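Local coordinates for protein aminopeptidase N (Francisella tularensis subsp. tularensis, PDB 5DLL) that probably acts as a zinc-dependent aminopeptidase of the M1 family, releasing N-terminal residues, preferably alanine, from peptides during intracellular protein breakdown, at residues E224-K229 / T261-A266; Y452-T457 / K488-L493; T476-T481 / K517-T522. All blocks are in the same frame, centred on the assembly; numbering follows the deposited sequence.

Contact 1: residues E224-K229 / T261-A266; sequences EIYAFK and TFMIVA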
loop_
_atom_site.group_PDB
_atom_site.type_symbol
_atom_site.label_atom_id
_atom_site.label_comp_id
_atom_site.label_asym_id
_atom_site.label_seq_id
_atom_site.Cartn_x
_atom_site.Cartn_y
_atom_site.Cartn_z
ATOM N N GLU A 224 14.417 7.450 18.371
ATOM C CA GLU A 224 14.028 8.843 18.566
ATOM C C GLU A 224 12.921 9.263 17.606
ATOM O O GLU A 224 13.169 9.480 16.423
ATOM C CB GLU A 224 15.244 9.760 18.386
ATOM C CG GLU A 224 16.460 9.377 19.221
ATOM C CD GLU A 224 17.594 10.382 19.134
ATOM O OE1 GLU A 224 17.639 11.170 18.160
ATOM O OE2 GLU A 224 18.448 10.376 20.046
ATOM N N ILE A 225 11.699 9.374 18.119
ATOM C CA ILE A 225 10.595 9.953 17.356
ATOM C C ILE A 225 10.504 11.443 17.685
ATOM O O ILE A 225 10.466 11.817 18.857
ATOM C CB ILE A 225 9.251 9.261 17.666
ATOM C CG1 ILE A 225 9.292 7.804 17.199
ATOM C CG2 ILE A 225 8.098 9.995 16.990
ATOM C CD1 ILE A 225 8.047 7.006 17.528
ATOM N N TYR A 226 10.475 12.275 16.643
ATOM C CA TYR A 226 10.392 13.728 16.781
ATOM C C TYR A 226 9.102 14.259 16.159
ATOM O O TYR A 226 8.750 13.904 15.032
ATOM C CB TYR A 226 11.582 14.395 16.092
ATOM C CG TYR A 226 12.901 14.221 16.810
ATOM C CD1 TYR A 226 13.273 15.084 17.836
ATOM C CD2 TYR A 226 13.782 13.207 16.453
ATOM C CE1 TYR A 226 14.482 14.935 18.496
ATOM C CE2 TYR A 226 14.995 13.047 17.107
ATOM C CZ TYR A 226 15.341 13.913 18.129
ATOM O OH TYR A 226 16.546 13.762 18.784
ATOM N N ALA A 227 8.405 15.117 16.899
ATOM C CA ALA A 227 7.195 15.774 16.405
ATOM C C ALA A 227 6.889 17.008 17.250
ATOM O O ALA A 227 7.514 17.230 18.284
ATOM C CB ALA A 227 6.018 14.811 16.430
ATOM N N PHE A 228 5.929 17.811 16.807
ATOM C CA PHE A 228 5.543 19.013 17.541
ATOM C C PHE A 228 4.952 18.646 18.901
ATOM O O PHE A 228 4.454 17.535 19.089
ATOM C CB PHE A 228 4.526 19.839 16.745
ATOM C CG PHE A 228 5.108 20.540 15.546
ATOM C CD1 PHE A 228 5.991 21.602 15.707
ATOM C CD2 PHE A 228 4.754 20.156 14.256
ATOM C CE1 PHE A 228 6.520 22.255 14.607
ATOM C CE2 PHE A 228 5.281 20.808 13.154
ATOM C CZ PHE A 228 6.165 21.858 13.328
ATOM N N LYS A 229 5.009 19.588 19.837
ATOM C CA LYS A 229 4.484 19.404 21.190
ATOM C C LYS A 229 3.076 18.794 21.207
ATOM O O LYS A 229 2.792 17.901 22.006
ATOM C CB LYS A 229 4.492 20.755 21.929
ATOM C CG LYS A 229 3.867 20.763 23.321
ATOM C CD LYS A 229 4.536 19.777 24.264
ATOM C CE LYS A 229 3.989 19.920 25.676
ATOM N NZ LYS A 229 4.517 18.868 26.588
ATOM N N THR A 261 21.916 4.870 16.084
ATOM C CA THR A 261 20.692 5.645 16.310
ATOM C C THR A 261 19.728 5.537 15.127
ATOM O O THR A 261 20.145 5.356 13.992
ATOM C CB THR A 261 20.994 7.129 16.658
ATOM O OG1 THR A 261 19.796 7.912 16.557
ATOM C CG2 THR A 261 22.043 7.712 15.748
ATOM N N PHE A 262 18.437 5.629 15.421
ATOM C CA PHE A 262 17.386 5.512 14.418
ATOM C C PHE A 262 16.311 6.525 14.757
ATOM O O PHE A 262 15.753 6.499 15.857
ATOM C CB PHE A 262 16.796 4.103 14.428
ATOM C CG PHE A 262 15.614 3.928 13.517
ATOM C CD1 PHE A 262 15.793 3.628 12.174
ATOM C CD2 PHE A 262 14.319 4.050 14.006
ATOM C CE1 PHE A 262 14.702 3.466 11.329
ATOM C CE2 PHE A 262 13.226 3.888 13.169
ATOM C CZ PHE A 262 13.417 3.595 11.826
ATOM N N MET A 263 16.022 7.412 13.811
ATOM C CA MET A 263 15.154 8.552 14.061
ATOM C C MET A 263 13.918 8.505 13.182
ATOM O O MET A 263 13.955 7.987 12.066
ATOM C CB MET A 263 15.916 9.851 13.803
ATOM C CG MET A 263 17.035 10.117 14.795
ATOM S SD MET A 263 18.151 11.416 14.237
ATOM C CE MET A 263 19.124 10.542 13.009
ATOM N N ILE A 264 12.821 9.032 13.712
ATOM C CA ILE A 264 11.604 9.272 12.944
ATOM C C ILE A 264 11.198 10.719 13.174
ATOM O O ILE A 264 11.351 11.239 14.279
ATOM C CB ILE A 264 10.447 8.344 13.368
ATOM C CG1 ILE A 264 10.742 6.901 12.949
ATOM C CG2 ILE A 264 9.124 8.810 12.764
ATOM C CD1 ILE A 264 9.713 5.897 13.426
ATOM N N VAL A 265 10.701 11.366 12.123
ATOM C CA VAL A 265 10.196 12.729 12.220
ATOM C C VAL A 265 8.802 12.786 11.602
ATOM O O VAL A 265 8.617 12.420 10.440
ATOM C CB VAL A 265 11.132 13.736 11.523
ATOM C CG1 VAL A 265 10.601 15.157 11.679
ATOM C CG2 VAL A 265 12.548 13.617 12.080
ATOM N N ALA A 266 7.832 13.237 12.396
ATOM C CA ALA A 266 6.441 13.341 11.966
ATOM C C ALA A 266 6.018 14.800 11.839
ATOM O O ALA A 266 6.096 15.565 12.808
ATOM C CB ALA A 266 5.536 12.619 12.948
#
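I264 O is gripped twice from strand 220-227. Y226 N gives it the shortest hydrogen bond of the contact, 2.7 Å, tilted from the carbonyl plane, and I225 CA adds a CA-H...O contact at 3.4 Å from I264 O. E224 O is met in the same way: I264 N donates to it at 2.8 Å, while M263 CA lies close to the same oxygen. The ladder is completed by E224 N on F262 O and by A266 N on Y226 O, the latter almost straight with 171° at the hydrogen. Bonds that step between residues in this pattern, with the strand directions 19° apart, define a parallel pair. It belongs to the beta-alpha-beta unit in which helix 236-253 connects strand 220-227 to strand 261-267, within the mixed sheet of the thermolysin-like catalytic domain of M1 peptidases.

On one face I225 and I264 lie side by side and point the same way, I225 CG1 touching I264 CB at 4.0 Å. V242 of the crossing helix packs on I264 and also on F262, whose side chain is about 9 Å from that of the zinc ligand H313. The other face is partly polar. The E224 chain runs beside M263, and E224 OE1 comes to 3.6 Å from M263 CG. With CG anti to the carbonyl carbon (chi1 -72°), the Y226 ring reaches back toward E224, where Y226 OH donates to E224 OE1 at 2.9 Å. That oxygen lies in the ring plane at its edge, yet the hydroxyl meets it from above the carboxylate plane. Farther along, Y226 CB rests near V265 CG2, and L168 of strand 166-169 covers Y226, M263 and V265.

Contact 2: residues Y452-T457 / K488-L493; sequences YAQSGT and KEKQAL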
loop_
_atom_site.group_PDB
_atom_site.type_symbol
_atom_site.label_atom_id
_atom_site.label_comp_id
_atom_site.label_asym_id
_atom_site.label_seq_id
_atom_site.Cartn_x
_atom_site.Cartn_y
_atom_site.Cartn_z
ATOM N N TYR A 452 8.932 -10.469 -15.265
ATOM C CA TYR A 452 9.304 -9.051 -15.240
ATOM C C TYR A 452 9.013 -8.327 -16.553
ATOM O O TYR A 452 8.688 -7.136 -16.546
ATOM C CB TYR A 452 10.778 -8.894 -14.841
ATOM C CG TYR A 452 10.991 -9.192 -13.379
ATOM C CD1 TYR A 452 10.851 -8.192 -12.421
ATOM C CD2 TYR A 452 11.282 -10.481 -12.944
ATOM C CE1 TYR A 452 11.016 -8.460 -11.073
ATOM C CE2 TYR A 452 11.449 -10.758 -11.596
ATOM C CZ TYR A 452 11.316 -9.744 -10.664
ATOM O OH TYR A 452 11.481 -10.002 -9.323
ATOM N N ALA A 453 9.113 -9.052 -17.666
ATOM C CA ALA A 453 8.917 -8.480 -19.002
ATOM C C ALA A 453 7.461 -8.518 -19.478
ATOM O O ALA A 453 7.016 -7.607 -20.180
ATOM C CB ALA A 453 9.816 -9.187 -20.009
ATOM N N GLN A 454 6.720 -9.558 -19.100
ATOM C CA GLN A 454 5.379 -9.785 -19.652
ATOM C C GLN A 454 4.257 -9.029 -18.934
ATOM O O GLN A 454 4.148 -9.059 -17.707
ATOM C CB GLN A 454 5.049 -11.279 -19.673
ATOM C CG GLN A 454 3.694 -11.589 -20.299
ATOM C CD GLN A 454 3.657 -12.939 -20.986
ATOM O OE1 GLN A 454 4.308 -13.141 -22.013
ATOM N NE2 GLN A 454 2.889 -13.872 -20.429
ATOM N N SER A 455 3.411 -8.383 -19.734
ATOM C CA SER A 455 2.264 -7.624 -19.245
ATOM C C SER A 455 0.998 -8.484 -19.262
ATOM O O SER A 455 0.958 -9.534 -19.907
ATOM C CB SER A 455 2.068 -6.382 -20.114
ATOM O OG SER A 455 1.005 -5.575 -19.642
ATOM N N GLY A 456 -0.025 -8.043 -18.537
ATOM C CA GLY A 456 -1.328 -8.706 -18.551
ATOM C C GLY A 456 -1.503 -9.843 -17.558
ATOM O O GLY A 456 -0.527 -10.433 -17.087
ATOM N N THR A 457 -2.769 -10.139 -17.258
ATOM C CA THR A 457 -3.170 -11.210 -16.350
ATOM C C THR A 457 -3.291 -12.521 -17.126
ATOM O O THR A 457 -4.016 -12.577 -18.118
ATOM C CB THR A 457 -4.547 -10.902 -15.727
ATOM O OG1 THR A 457 -4.505 -9.640 -15.052
ATOM C CG2 THR A 457 -4.963 -11.988 -14.743
ATOM N N LYS A 488 1.497 -7.323 -27.748
ATOM C CA LYS A 488 0.597 -8.407 -28.157
ATOM C C LYS A 488 1.259 -9.793 -28.172
ATOM O O LYS A 488 0.566 -10.814 -28.126
ATOM C CB LYS A 488 -0.012 -8.074 -29.524
ATOM C CG LYS A 488 -1.081 -6.988 -29.440
ATOM C CD LYS A 488 -0.846 -5.836 -30.404
ATOM C CE LYS A 488 -1.649 -4.610 -29.991
ATOM N NZ LYS A 488 -1.355 -3.432 -30.852
ATOM N N GLU A 489 2.590 -9.820 -28.231
ATOM C CA GLU A 489 3.361 -11.067 -28.155
ATOM C C GLU A 489 3.436 -11.581 -26.708
ATOM O O GLU A 489 3.793 -10.827 -25.798
ATOM C CB GLU A 489 4.771 -10.878 -28.748
ATOM C CG GLU A 489 5.700 -9.883 -28.035
ATOM C CD GLU A 489 5.545 -8.437 -28.495
ATOM O OE1 GLU A 489 6.551 -7.695 -28.474
ATOM O OE2 GLU A 489 4.425 -8.033 -28.872
ATOM N N LYS A 490 3.092 -12.856 -26.505
ATOM C CA LYS A 490 3.010 -13.456 -25.162
ATOM C C LYS A 490 3.634 -14.859 -25.106
ATOM O O LYS A 490 3.864 -15.487 -26.139
ATOM C CB LYS A 490 1.551 -13.527 -24.698
ATOM C CG LYS A 490 0.799 -12.202 -24.737
ATOM C CD LYS A 490 1.276 -11.229 -23.668
ATOM C CE LYS A 490 0.818 -9.812 -23.971
ATOM N NZ LYS A 490 1.172 -8.857 -22.888
ATOM N N GLN A 491 3.889 -15.342 -23.890
ATOM C CA GLN A 491 4.618 -16.600 -23.677
ATOM C C GLN A 491 4.121 -17.405 -22.470
ATOM O O GLN A 491 3.329 -16.918 -21.660
ATOM C CB GLN A 491 6.109 -16.309 -23.485
ATOM C CG GLN A 491 6.806 -15.742 -24.708
ATOM C CD GLN A 491 8.314 -15.757 -24.569
ATOM O OE1 GLN A 491 8.856 -15.453 -23.504
ATOM N NE2 GLN A 491 9.002 -16.115 -25.646
ATOM N N ALA A 492 4.607 -18.641 -22.366
ATOM C CA ALA A 492 4.317 -19.510 -21.227
ATOM C C ALA A 492 5.216 -19.162 -20.040
ATOM O O ALA A 492 6.436 -19.323 -20.104
ATOM C CB ALA A 492 4.504 -20.966 -21.614
ATOM N N LEU A 493 4.602 -18.686 -18.962
ATOM C CA LEU A 493 5.316 -18.323 -17.738
ATOM C C LEU A 493 5.567 -19.523 -16.817
ATOM O O LEU A 493 5.076 -20.626 -17.053
ATOM C CB LEU A 493 4.517 -17.267 -16.971
ATOM C CG LEU A 493 4.193 -15.987 -17.740
ATOM C CD1 LEU A 493 3.070 -15.219 -17.061
ATOM C CD2 LEU A 493 5.439 -15.127 -17.875
#
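Q454 CB points toward K488-L493, and CG, standing anti to the backbone N (chi1 -177°), continues the chain in that direction; a bend at chi2 then turns the amide along the backbone of Q491. K490 is bent at chi2 (-71°) and extended beyond, which carries its ammonium group past the Q454 chain to S455. The Q454 amide binds one residue through both of its ends. Q491 N donates to Q454 OE1 at 2.9 Å, in the carbonyl plane and on a lone pair, although the angle at the hydrogen is only 134°. Q454 NE2 returns a weak bond to Q491 O at 3.3 Å. The pair of bonds holds the amide's rotation, and a weak hydrogen bond from R450 adds to the load on OE1. At the NE2 end, L493 supplies an apolar wall, its CD1 at 3.6 Å from Q454 NE2. The K490 chain crosses that of Q454 at a slant, K490 CD 4.0 Å from Q454 CD. K490 NZ bonds S455 O at 3.1 Å, coming from above the carbonyl plane. Q487 OE1 and T484 OG1 accept from the same ammonium group, and Q487 OE1 also takes S455 N, so Q487 OE1 links the K490 ammonium group to the backbone of S455. The contact thus joins the segment leaving helix 450-453, whose W451 packs on L493, to the loop between strands 472-480 and 495-502.

Contact 3: residues T476-T481 / K517-T522; sequences TLEQTT and KEQKQT
T476 OG1 and T522 OG1 share a hydrogen bond of 3.0 Å in which either hydroxyl could be the donor. Beside it the backbones of L477 and Q521 bond reciprocally: L477 N reaches Q521 O at 3.1 Å, and Q521 N reaches L477 O at 3.2 Å. The first donor is tilted from the carbonyl plane, whereas the second lies nearly along the C=O axis. L477 and Q521 therefore form the hydrogen-bonded pair of an antiparallel ladder, and T476 with T522 the adjacent non-hydrogen-bonded pair. Toward Q519 the ladder weakens, the bond from Q479 N to Q519 O being bent and weak.

The two strands, with directions 166° apart, belong to the Ig-like beta domain, where strand 520-525 is outermost in its sheet within the chain and strand 472-480 pairs on its other edge, antiparallel, with 459-467. Q479 leans across the weakened end. Its CG takes the cramped site between the backbone N and the carbonyl carbon (chi1 53°), which brings Q479 NE2 to E518 O for a weak bond at 3.3 Å. The stronger partner of that nitrogen is L493 O.

Around these bonds the side chains pack in two sets. On the T476 side, the Q519 amide crosses the E478 carboxylate with their planes 67° apart, and Q519 NE2 comes to 3.5 Å from E478 OE2. K520 CG lies 4.0 Å from T476 OG1. On the opposite face L477 turns inward onto V462 and L516, and L516 also touches Q479 and Q521.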
loop_
_atom_site.group_PDB
_atom_site.type_symbol
_atom_site.label_atom_id
_atom_site.label_comp_id
_atom_site.label_asym_id
_atom_site.label_seq_id
_atom_site.Cartn_x
_atom_site.Cartn_y
_atom_site.Cartn_z
ATOM N N THR A 476 -4.982 -31.606 -15.962
ATOM C CA THR A 476 -4.311 -30.869 -17.033
ATOM C C THR A 476 -4.627 -29.370 -16.921
ATOM O O THR A 476 -5.760 -28.978 -16.628
ATOM C CB THR A 476 -4.649 -31.441 -18.436
ATOM O OG1 THR A 476 -3.814 -30.826 -19.425
ATOM C CG2 THR A 476 -6.109 -31.230 -18.811
ATOM N N LEU A 477 -3.602 -28.546 -17.128
ATOM C CA LEU A 477 -3.710 -27.096 -16.987
ATOM C C LEU A 477 -3.232 -26.421 -18.263
ATOM O O LEU A 477 -2.330 -26.927 -18.929
ATOM C CB LEU A 477 -2.868 -26.615 -15.803
ATOM C CG LEU A 477 -3.265 -27.143 -14.420
ATOM C CD1 LEU A 477 -2.221 -26.759 -13.381
ATOM C CD2 LEU A 477 -4.641 -26.636 -14.009
ATOM N N GLU A 478 -3.838 -25.281 -18.595
ATOM C CA GLU A 478 -3.482 -24.527 -19.799
ATOM C C GLU A 478 -3.482 -23.021 -19.543
ATOM O O GLU A 478 -4.541 -22.402 -19.402
ATOM C CB GLU A 478 -4.440 -24.853 -20.947
ATOM C CG GLU A 478 -4.179 -24.047 -22.214
ATOM C CD GLU A 478 -4.887 -24.614 -23.427
ATOM O OE1 GLU A 478 -5.945 -25.256 -23.255
ATOM O OE2 GLU A 478 -4.384 -24.413 -24.553
ATOM N N GLN A 479 -2.286 -22.441 -19.507
ATOM C CA GLN A 479 -2.133 -21.003 -19.304
ATOM C C GLN A 479 -2.158 -20.254 -20.634
ATOM O O GLN A 479 -1.403 -20.569 -21.556
ATOM C CB GLN A 479 -0.849 -20.681 -18.535
ATOM C CG GLN A 479 0.424 -21.269 -19.123
ATOM C CD GLN A 479 1.633 -20.408 -18.850
ATOM O OE1 GLN A 479 1.606 -19.197 -19.071
ATOM N NE2 GLN A 479 2.705 -21.027 -18.371
ATOM N N THR A 480 -3.042 -19.268 -20.720
ATOM C CA THR A 480 -3.177 -18.430 -21.906
ATOM C C THR A 480 -3.357 -16.982 -21.449
ATOM O O THR A 480 -4.174 -16.692 -20.573
ATOM C CB THR A 480 -4.348 -18.895 -22.817
ATOM O OG1 THR A 480 -4.568 -17.936 -23.858
ATOM C CG2 THR A 480 -5.655 -19.093 -22.028
ATOM N N THR A 481 -2.571 -16.083 -22.031
ATOM C CA THR A 481 -2.611 -14.668 -21.669
ATOM C C THR A 481 -2.751 -13.828 -22.946
ATOM O O THR A 481 -1.935 -13.925 -23.864
ATOM C CB THR A 481 -1.378 -14.264 -20.822
ATOM O OG1 THR A 481 -1.296 -12.836 -20.714
ATOM C CG2 THR A 481 -0.084 -14.812 -21.415
ATOM N N LYS A 517 5.387 -24.789 -16.383
ATOM C CA LYS A 517 6.414 -24.080 -17.146
ATOM C C LYS A 517 6.153 -24.164 -18.645
ATOM O O LYS A 517 7.074 -24.013 -19.446
ATOM C CB LYS A 517 7.789 -24.691 -16.858
ATOM C CG LYS A 517 8.130 -24.849 -15.389
ATOM C CD LYS A 517 9.517 -25.441 -15.236
ATOM C CE LYS A 517 9.786 -25.855 -13.803
ATOM N NZ LYS A 517 11.197 -26.280 -13.596
ATOM N N GLU A 518 4.898 -24.388 -19.025
ATOM C CA GLU A 518 4.564 -24.765 -20.393
ATOM C C GLU A 518 3.172 -24.249 -20.749
ATOM O O GLU A 518 2.377 -23.938 -19.861
ATOM C CB GLU A 518 4.628 -26.293 -20.513
ATOM C CG GLU A 518 4.764 -26.838 -21.927
ATOM C CD GLU A 518 4.971 -28.346 -21.954
ATOM O OE1 GLU A 518 5.742 -28.865 -21.117
ATOM O OE2 GLU A 518 4.366 -29.018 -22.816
ATOM N N GLN A 519 2.890 -24.148 -22.046
ATOM C CA GLN A 519 1.565 -23.738 -22.532
ATOM C C GLN A 519 0.471 -24.694 -22.034
ATOM O O GLN A 519 -0.605 -24.258 -21.608
ATOM C CB GLN A 519 1.564 -23.662 -24.069
ATOM C CG GLN A 519 0.210 -23.387 -24.719
ATOM C CD GLN A 519 -0.436 -22.102 -24.236
ATOM O OE1 GLN A 519 0.249 -21.128 -23.918
ATOM N NE2 GLN A 519 -1.764 -22.093 -24.182
ATOM N N LYS A 520 0.759 -25.995 -22.101
ATOM C CA LYS A 520 -0.138 -27.032 -21.593
ATOM C C LYS A 520 0.685 -28.152 -20.954
ATOM O O LYS A 520 1.757 -28.502 -21.453
ATOM C CB LYS A 520 -1.026 -27.566 -22.726
ATOM C CG LYS A 520 -1.971 -28.697 -22.332
ATOM C CD LYS A 520 -3.360 -28.553 -22.954
ATOM C CE LYS A 520 -3.345 -28.455 -24.476
ATOM N NZ LYS A 520 -2.652 -29.598 -25.130
ATOM N N GLN A 521 0.189 -28.692 -19.840
ATOM C CA GLN A 521 0.901 -29.728 -19.086
ATOM C C GLN A 521 -0.058 -30.517 -18.188
ATOM O O GLN A 521 -0.820 -29.931 -17.417
ATOM C CB GLN A 521 2.008 -29.089 -18.242
ATOM C CG GLN A 521 3.048 -30.068 -17.715
ATOM C CD GLN A 521 4.191 -29.378 -16.986
ATOM O OE1 GLN A 521 4.535 -28.230 -17.278
ATOM N NE2 GLN A 521 4.787 -30.080 -16.029
ATOM N N THR A 522 -0.018 -31.844 -18.300
ATOM C CA THR A 522 -0.862 -32.730 -17.495
ATOM C C THR A 522 -0.045 -33.323 -16.344
ATOM O O THR A 522 1.163 -33.536 -16.476
ATOM C CB THR A 522 -1.472 -33.860 -18.358
ATOM O OG1 THR A 522 -2.173 -33.290 -19.468
ATOM C CG2 THR A 522 -2.444 -34.714 -17.554
#

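In the fold
From the N terminus, contact 1 comes first and closes a loop of 31 residues whose only regular element is helix 236-253, so it is complete within the catalytic part of the chain. Contacts 2 and 3 follow much later, on the opposite side of the chain's centre, about 44 and 52 Å from contact 1 between centres. Their segments alternate, so the two loops cross: 452-457 to 488-493 spans strands 459-467 and 472-480, while 476-481 to 517-522 spans strands 495-502 and 508-516. With centres 14 Å apart they touch, through a probable hydrogen bond between L493 and Q479 and through packing of T481 on Q454 and K490. Together they tie the exit of helix 450-453 to the Ig-like domain and its outer strand.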